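Local coordinates for putative sporulation-specific glycosylase YdhD (Bacillus subtilis subsp. subtilis str. 168, PDB 3CZ8), which probably hydrolyses glycosidic bonds as a family 18 glycosidase of sporulation, this chain being its glycosyl hydrolase family 18 domain, at residues 69-74 with 104-109; 135-140 with 146-151; 169-172 with 177-180. The protein carries 1 engineered substitution. All coordinates share one frame; numbering follows the deposited sequence.

Contact 1: 69-74 with 104-109; sequences PLATIT and YDLVST
Leu106 sends one methyl, CD2, from the helix 93-110 into the angle between Ala71 and Ile73 on the strand 68-77, where the outer face of the TIM-type barrel of family 18 glycosidases meets its helical layer. The methyl stands 3.8 Å from Ile73 CD1 and 4.0 Å from Ala71 CB. Ala71 and Ile73, two positions apart, both turn their side chains to the helix, while Leu70 and Thr72, before and between them, point away. Ile73 and Leu106 approach tip to tip: Ile73 CG1 lies opposite the carbonyl carbon (chi1 -41°), and the chain ends in CD1 facing Leu106. The nearest alpha carbons, Ala71 CA and Val107 CA, are 7.3 Å apart, consistent with the small side chain there. Further out, Tyr41 also packs on Leu106, Ile43 lies against Ile73, and Val107 rests on Val115 and Tyr112. No hydrogen bond crosses the interface, which is wholly apolar. On the helix itself the Thr109 hydroxyl turns back to a carbonyl one turn earlier, that of Asp105, whose O also accepts Thr109 N. Thr109 OG1 donates to Asp105 O at 2.7 Å, with a C=O...donor angle of 154° and the donor tilted 17° from the carbonyl plane.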
loop_
_atom_site.group_PDB
_atom_site.type_symbol
_atom_site.label_atom_id
_atom_site.label_comp_id
_atom_site.label_asym_id
_atom_site.label_seq_id
_atom_site.Cartn_x
_atom_site.Cartn_y
_atom_site.Cartn_z
ATOM N N PRO A 69 -3.958 10.964 16.567
ATOM C CA PRO A 69 -4.878 10.431 15.566
ATOM C C PRO A 69 -5.897 11.471 15.089
ATOM O O PRO A 69 -6.620 12.070 15.896
ATOM C CB PRO A 69 -5.571 9.281 16.297
ATOM C CG PRO A 69 -5.509 9.642 17.735
ATOM C CD PRO A 69 -4.311 10.535 17.933
ATOM N N LEU A 70 -5.951 11.676 13.779
ATOM C CA LEU A 70 -6.900 12.604 13.181
ATOM C C LEU A 70 -7.920 11.848 12.348
ATOM O O LEU A 70 -7.576 10.888 11.671
ATOM C CB LEU A 70 -6.170 13.648 12.322
ATOM C CG LEU A 70 -5.010 14.443 12.941
ATOM C CD1 LEU A 70 -4.301 15.292 11.888
ATOM C CD2 LEU A 70 -5.474 15.324 14.080
ATOM N N ALA A 71 -9.176 12.273 12.425
ATOM C CA ALA A 71 -10.237 11.722 11.589
ATOM C C ALA A 71 -10.271 12.441 10.249
ATOM O O ALA A 71 -10.354 13.667 10.201
ATOM C CB ALA A 71 -11.583 11.870 12.282
ATOM N N THR A 72 -10.221 11.690 9.155
ATOM C CA THR A 72 -10.340 12.305 7.841
ATOM C C THR A 72 -11.806 12.371 7.430
ATOM O O THR A 72 -12.511 11.362 7.436
ATOM C CB THR A 72 -9.498 11.584 6.775
ATOM O OG1 THR A 72 -8.158 11.456 7.251
ATOM C CG2 THR A 72 -9.480 12.364 5.471
ATOM N N ILE A 73 -12.242 13.576 7.083
ATOM C CA ILE A 73 -13.606 13.835 6.669
ATOM C C ILE A 73 -13.577 14.206 5.188
ATOM O O ILE A 73 -12.891 15.153 4.794
ATOM C CB ILE A 73 -14.258 14.978 7.516
ATOM C CG1 ILE A 73 -13.886 14.871 9.005
ATOM C CG2 ILE A 73 -15.774 15.024 7.310
ATOM C CD1 ILE A 73 -14.396 13.615 9.733
ATOM N N THR A 74 -14.304 13.441 4.371
ATOM C CA THR A 74 -14.279 13.605 2.912
ATOM C C THR A 74 -15.675 13.754 2.323
ATOM O O THR A 74 -16.674 13.498 3.000
ATOM C CB THR A 74 -13.621 12.395 2.192
ATOM O OG1 THR A 74 -14.504 11.268 2.246
ATOM C CG2 THR A 74 -12.267 12.023 2.805
ATOM N N TYR A 104 -17.579 17.431 15.590
ATOM C CA TYR A 104 -17.255 17.532 17.015
ATOM C C TYR A 104 -17.694 16.277 17.765
ATOM O O TYR A 104 -16.930 15.738 18.568
ATOM C CB TYR A 104 -17.870 18.782 17.668
ATOM C CG TYR A 104 -17.424 18.948 19.108
ATOM C CD1 TYR A 104 -18.181 18.428 20.163
ATOM C CD2 TYR A 104 -16.228 19.595 19.414
ATOM C CE1 TYR A 104 -17.759 18.554 21.482
ATOM C CE2 TYR A 104 -15.801 19.730 20.730
ATOM C CZ TYR A 104 -16.570 19.208 21.758
ATOM O OH TYR A 104 -16.153 19.343 23.064
ATOM N N ASP A 105 -18.921 15.827 17.502
ATOM C CA ASP A 105 -19.462 14.616 18.131
ATOM C C ASP A 105 -18.639 13.387 17.771
ATOM O O ASP A 105 -18.477 12.495 18.596
ATOM C CB ASP A 105 -20.930 14.393 17.745
ATOM C CG ASP A 105 -21.873 15.406 18.382
ATOM O OD1 ASP A 105 -23.035 15.486 17.929
ATOM O OD2 ASP A 105 -21.462 16.121 19.323
ATOM N N LEU A 106 -18.116 13.361 16.543
ATOM C CA LEU A 106 -17.233 12.295 16.084
ATOM C C LEU A 106 -15.917 12.250 16.859
ATOM O O LEU A 106 -15.530 11.193 17.344
ATOM C CB LEU A 106 -16.949 12.425 14.584
ATOM C CG LEU A 106 -16.459 11.157 13.881
ATOM C CD1 LEU A 106 -17.648 10.319 13.435
ATOM C CD2 LEU A 106 -15.582 11.508 12.702
ATOM N N VAL A 107 -15.235 13.389 16.974
ATOM C CA VAL A 107 -13.919 13.419 17.632
ATOM C C VAL A 107 -13.968 13.265 19.155
ATOM O O VAL A 107 -13.029 12.741 19.759
ATOM C CB VAL A 107 -13.053 14.654 17.230
ATOM C CG1 VAL A 107 -12.718 14.592 15.760
ATOM C CG2 VAL A 107 -13.740 15.976 17.566
ATOM N N SER A 108 -15.069 13.704 19.763
ATOM C CA SER A 108 -15.241 13.598 21.210
ATOM C C SER A 108 -15.634 12.186 21.641
ATOM O O SER A 108 -15.078 11.658 22.604
ATOM C CB SER A 108 -16.237 14.642 21.726
ATOM O OG SER A 108 -17.391 14.708 20.906
ATOM N N THR A 109 -16.584 11.584 20.921
ATOM C CA THR A 109 -17.037 10.217 21.199
ATOM C C THR A 109 -15.934 9.200 20.918
ATOM O O THR A 109 -15.573 8.411 21.793
ATOM C CB THR A 109 -18.288 9.853 20.373
ATOM O OG1 THR A 109 -19.303 10.844 20.583
ATOM C CG2 THR A 109 -18.836 8.480 20.763
#

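Contact 2: 135-140 with 146-151; sequences RQLRDR and YVLTIA
Leu148 meets the helix 127-143 with both of its terminal methyls, each on a different residue. Tyr146, in the loop just before the strand, lays its ring against Val107 and Ser108 of the helix 93-110 instead. Val147 then turns its side chain away from 135-140; it packs on Asn176 and Tyr177, and its backbone pairs with Gly113 and Val115.

At Leu148 the direction reverses. CB points to the helix, CG is set anti to the backbone N (chi1 178°), and the branch at CG sends CD1 and CD2 to different residues. CD1 lies 3.7 Å from Leu137 CD2, the two leucines crossing obliquely. CD2 packs on Arg138, the residue after Leu137, 3.7 Å from Arg138 N and 3.8 Å from Arg138 CB, so the arginine contributes its backbone and first side-chain carbon to the packing. The nearest alpha carbons, Arg138 CA and Leu148 CA, are 6.3 Å apart. This is the return half of a beta-alpha-beta unit of the barrel, in which the strand 114-118 leads into the helix and the strand 147-153 follows it; Leu137 and Leu148 also pack on Ile117 and Val115, respectively, of the first strand.

Arg138 bends at chi2 (77°) and chi3 (98°), carrying its polar end off the leucine, and its NE is hydrogen-bonded to Val174 O. Next along the strand, Thr149 OG1 is hydrogen-bonded to Val115 O and Thr116 OG1. The side chain of Ile150 packs on Val175, and that of Ala151 meets Asp118.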
loop_
_atom_site.group_PDB
_atom_site.type_symbol
_atom_site.label_atom_id
_atom_site.label_comp_id
_atom_site.label_asym_id
_atom_site.label_seq_id
_atom_site.Cartn_x
_atom_site.Cartn_y
_atom_site.Cartn_z
ATOM N N ARG A 135 -13.906 28.165 9.287
ATOM C CA ARG A 135 -13.907 29.079 10.433
ATOM C C ARG A 135 -14.885 28.611 11.508
ATOM O O ARG A 135 -14.568 28.646 12.697
ATOM C CB ARG A 135 -14.224 30.522 10.005
ATOM C CG ARG A 135 -14.470 31.493 11.175
ATOM C CD ARG A 135 -14.409 32.952 10.761
ATOM N NE ARG A 135 -13.044 33.478 10.809
ATOM C CZ ARG A 135 -12.333 33.834 9.742
ATOM N NH1 ARG A 135 -11.097 34.295 9.897
ATOM N NH2 ARG A 135 -12.851 33.730 8.522
ATOM N N GLN A 136 -16.066 28.166 11.088
ATOM C CA GLN A 136 -17.079 27.688 12.019
ATOM C C GLN A 136 -16.604 26.392 12.684
ATOM O O GLN A 136 -16.873 26.148 13.860
ATOM C CB GLN A 136 -18.418 27.475 11.307
ATOM C CG GLN A 136 -19.622 27.659 12.231
ATOM C CD GLN A 136 -20.898 27.010 11.720
ATOM O OE1 GLN A 136 -21.564 26.284 12.457
ATOM N NE2 GLN A 136 -21.246 27.270 10.462
ATOM N N LEU A 137 -15.875 25.586 11.918
ATOM C CA LEU A 137 -15.275 24.359 12.418
ATOM C C LEU A 137 -14.083 24.617 13.340
ATOM O O LEU A 137 -13.963 23.923 14.362
ATOM C CB LEU A 137 -14.888 23.432 11.260
ATOM C CG LEU A 137 -14.417 22.020 11.608
ATOM C CD1 LEU A 137 -15.490 21.226 12.367
ATOM C CD2 LEU A 137 -13.985 21.288 10.346
ATOM N N ARG A 138 -13.207 25.537 13.008
ATOM C CA ARG A 138 -12.188 25.941 13.924
ATOM C C ARG A 138 -12.698 26.366 15.296
ATOM O O ARG A 138 -12.200 25.918 16.279
ATOM C CB ARG A 138 -11.283 26.972 13.305
ATOM C CG ARG A 138 -10.522 27.782 14.269
ATOM C CD ARG A 138 -9.370 27.045 14.849
ATOM N NE ARG A 138 -8.178 27.413 14.151
ATOM C CZ ARG A 138 -7.037 27.712 14.713
ATOM N NH1 ARG A 138 -6.013 28.038 13.966
ATOM N NH2 ARG A 138 -6.914 27.673 15.999
ATOM N N ASP A 139 -13.704 27.217 15.337
ATOM C CA ASP A 139 -14.237 27.722 16.569
ATOM C C ASP A 139 -14.703 26.611 17.458
ATOM O O ASP A 139 -14.387 26.602 18.610
ATOM C CB ASP A 139 -15.403 28.661 16.316
ATOM C CG ASP A 139 -14.979 29.992 15.834
ATOM O OD1 ASP A 139 -15.836 30.751 15.418
ATOM O OD2 ASP A 139 -13.805 30.291 15.856
ATOM N N ARG A 140 -15.459 25.692 16.897
ATOM C CA ARG A 140 -15.963 24.549 17.603
ATOM C C ARG A 140 -14.909 23.604 18.102
ATOM O O ARG A 140 -14.957 23.135 19.191
ATOM C CB ARG A 140 -16.932 23.801 16.740
ATOM C CG ARG A 140 -17.705 22.769 17.454
ATOM C CD ARG A 140 -19.033 23.302 17.856
ATOM N NE ARG A 140 -19.960 22.285 18.310
ATOM C CZ ARG A 140 -19.909 21.701 19.487
ATOM N NH1 ARG A 140 -20.795 20.797 19.788
ATOM N NH2 ARG A 140 -18.968 22.010 20.342
ATOM N N TYR A 146 -9.320 20.407 20.094
ATOM C CA TYR A 146 -9.051 19.598 18.895
ATOM C C TYR A 146 -8.413 20.395 17.757
ATOM O O TYR A 146 -8.811 21.525 17.476
ATOM C CB TYR A 146 -10.337 18.946 18.395
ATOM C CG TYR A 146 -11.046 18.109 19.433
ATOM C CD1 TYR A 146 -12.128 18.622 20.150
ATOM C CD2 TYR A 146 -10.640 16.800 19.696
ATOM C CE1 TYR A 146 -12.783 17.854 21.105
ATOM C CE2 TYR A 146 -11.294 16.024 20.648
ATOM C CZ TYR A 146 -12.360 16.559 21.348
ATOM O OH TYR A 146 -12.998 15.798 22.291
ATOM N N VAL A 147 -7.440 19.773 17.099
ATOM C CA VAL A 147 -6.662 20.376 16.011
ATOM C C VAL A 147 -7.460 20.363 14.692
ATOM O O VAL A 147 -8.222 19.433 14.431
ATOM C CB VAL A 147 -5.297 19.627 15.855
ATOM C CG1 VAL A 147 -4.385 20.284 14.831
ATOM C CG2 VAL A 147 -4.573 19.556 17.192
ATOM N N LEU A 148 -7.312 21.411 13.883
ATOM C CA LEU A 148 -7.930 21.455 12.559
ATOM C C LEU A 148 -6.863 21.453 11.482
ATOM O O LEU A 148 -6.023 22.348 11.424
ATOM C CB LEU A 148 -8.862 22.669 12.407
ATOM C CG LEU A 148 -9.543 22.875 11.043
ATOM C CD1 LEU A 148 -10.336 21.668 10.608
ATOM C CD2 LEU A 148 -10.432 24.100 11.043
ATOM N N THR A 149 -6.882 20.416 10.648
ATOM C CA THR A 149 -5.971 20.319 9.514
ATOM C C THR A 149 -6.785 20.097 8.242
ATOM O O THR A 149 -7.942 19.696 8.309
ATOM C CB THR A 149 -4.913 19.187 9.675
ATOM O OG1 THR A 149 -5.543 17.908 9.528
ATOM C CG2 THR A 149 -4.220 19.251 11.032
ATOM N N ILE A 150 -6.177 20.370 7.091
ATOM C CA ILE A 150 -6.870 20.283 5.813
ATOM C C ILE A 150 -5.931 19.777 4.718
ATOM O O ILE A 150 -4.746 20.133 4.682
ATOM C CB ILE A 150 -7.513 21.646 5.421
ATOM C CG1 ILE A 150 -8.288 21.535 4.102
ATOM C CG2 ILE A 150 -6.453 22.761 5.368
ATOM C CD1 ILE A 150 -9.138 22.733 3.773
ATOM N N ALA A 151 -6.454 18.911 3.853
ATOM C CA ALA A 151 -5.736 18.493 2.658
ATOM C C ALA A 151 -6.230 19.358 1.502
ATOM O O ALA A 151 -7.427 19.382 1.212
ATOM C CB ALA A 151 -5.973 17.009 2.381
#

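Contact 3: 169-172 with 177-180; sequences GGIG and YMFI
Met178 and Ile171 cross at about a right angle, and the contact is made by the last carbon of the methionine. Its CE lies 3.8 Å from Ile171 CG2 and 3.6 Å from Gly172 N, so a single methyl rests at once on a branched side chain and on the bare backbone of the helix 168-174. Gly172 CA is almost as near, 3.7 Å from the same CE.

The shape of Met178 explains the approach. From the backbone N to SD the chain is fully extended, with chi1 -179° and chi2 -180°, which projects the sulfur well out from the strand; the bend comes at chi3, -63°, and swings CE onto the helix. On the other side, Ile171 offers its gamma methyl and not its longer branch: CG2, anti to the backbone N, makes the contact. Ile171 CB is also near, 4.2 Å from Met178 CE. At Gly172, which has no side chain, the methyl packs directly on N and CA. All three touching residues are buried, no hydrogen bond crosses, and the nearest alpha carbons, Gly172 CA and Met178 CA, are 6.8 Å apart.

The helix and the strand 177-181 are successive elements of a beta-alpha-beta unit of the TIM-type barrel that begins with the strand 147-153. Ile171 packs on Ile150 and Met178 on Val152 of that strand. Toward the next strand, 217-220, the backbone of Met178 pairs with Lys216 and Ile218, and Gly172 O accepts a hydrogen bond from Lys216 NZ.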
loop_
_atom_site.group_PDB
_atom_site.type_symbol
_atom_site.label_atom_id
_atom_site.label_comp_id
_atom_site.label_asym_id
_atom_site.label_seq_id
_atom_site.Cartn_x
_atom_site.Cartn_y
_atom_site.Cartn_z
ATOM N N GLY A 169 -5.006 31.846 1.660
ATOM C CA GLY A 169 -4.866 32.865 2.700
ATOM C C GLY A 169 -5.987 32.794 3.713
ATOM O O GLY A 169 -5.758 32.960 4.913
ATOM N N GLY A 170 -7.198 32.537 3.224
ATOM C CA GLY A 170 -8.372 32.386 4.075
ATOM C C GLY A 170 -8.404 31.079 4.851
ATOM O O GLY A 170 -8.847 31.048 6.003
ATOM N N ILE A 171 -7.955 29.999 4.213
ATOM C CA ILE A 171 -7.854 28.681 4.855
ATOM C C ILE A 171 -6.705 28.678 5.864
ATOM O O ILE A 171 -6.877 28.252 7.008
ATOM C CB ILE A 171 -7.665 27.541 3.812
ATOM C CG1 ILE A 171 -8.948 27.325 3.000
ATOM C CG2 ILE A 171 -7.246 26.216 4.479
ATOM C CD1 ILE A 171 -8.743 26.446 1.765
ATOM N N GLY A 172 -5.541 29.169 5.440
ATOM C CA GLY A 172 -4.369 29.272 6.312
ATOM C C GLY A 172 -4.587 30.074 7.585
ATOM O O GLY A 172 -3.908 29.847 8.585
ATOM N N TYR A 177 -3.116 23.533 10.605
ATOM C CA TYR A 177 -2.125 23.040 9.644
ATOM C C TYR A 177 -2.711 22.799 8.253
ATOM O O TYR A 177 -3.863 22.399 8.109
ATOM C CB TYR A 177 -1.429 21.764 10.164
ATOM C CG TYR A 177 -0.646 21.970 11.449
ATOM C CD1 TYR A 177 0.644 22.489 11.429
ATOM C CD2 TYR A 177 -1.211 21.654 12.685
ATOM C CE1 TYR A 177 1.356 22.691 12.614
ATOM C CE2 TYR A 177 -0.516 21.853 13.865
ATOM C CZ TYR A 177 0.765 22.367 13.826
ATOM O OH TYR A 177 1.445 22.560 15.008
ATOM N N MET A 178 -1.896 23.035 7.231
ATOM C CA MET A 178 -2.317 22.855 5.848
ATOM C C MET A 178 -1.454 21.778 5.217
ATOM O O MET A 178 -0.228 21.921 5.142
ATOM C CB MET A 178 -2.196 24.182 5.081
ATOM C CG MET A 178 -2.621 24.160 3.610
ATOM S SD MET A 178 -2.443 25.766 2.761
ATOM C CE MET A 178 -3.583 26.728 3.711
ATOM N N PHE A 179 -2.096 20.686 4.799
ATOM C CA PHE A 179 -1.399 19.619 4.101
ATOM C C PHE A 179 -1.541 19.894 2.610
ATOM O O PHE A 179 -2.627 19.763 2.045
ATOM C CB PHE A 179 -1.991 18.230 4.422
ATOM C CG PHE A 179 -2.030 17.864 5.896
ATOM C CD1 PHE A 179 -1.158 18.429 6.825
ATOM C CD2 PHE A 179 -2.929 16.893 6.334
ATOM C CE1 PHE A 179 -1.204 18.060 8.165
ATOM C CE2 PHE A 179 -2.977 16.514 7.670
ATOM C CZ PHE A 179 -2.111 17.100 8.583
ATOM N N ILE A 180 -0.448 20.284 1.969
ATOM C CA ILE A 180 -0.502 20.605 0.551
ATOM C C ILE A 180 -0.166 19.365 -0.242
ATOM O O ILE A 180 0.919 18.811 -0.105
ATOM C CB ILE A 180 0.430 21.778 0.173
ATOM C CG1 ILE A 180 -0.020 23.052 0.889
ATOM C CG2 ILE A 180 0.436 21.995 -1.346
ATOM C CD1 ILE A 180 0.963 24.154 0.791
#

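How the contacts relate
The three contacts follow one another along the chain, and each joins a helix to a strand of the same barrel sheet. Contacts 1 and 2 have centres 11 Å apart, as do contacts 2 and 3, while contacts 1 and 3 are 19 Å apart, which puts contact 2 in the middle. The strands 68-77, 114-118, 147-153 and 177-181 are parallel neighbours in that order, the contacts packing helices on three of them; Ile150 O is 2.7 Å from Phe179 N. The helices 93-110 and 127-143 also meet, through a cation-pi contact of Arg140 with Tyr104. All three are structural packing of the barrel around a predicted site: the side chain of Glu120, the predicted proton donor, is about 11 Å from those of Ile73 and Ile171.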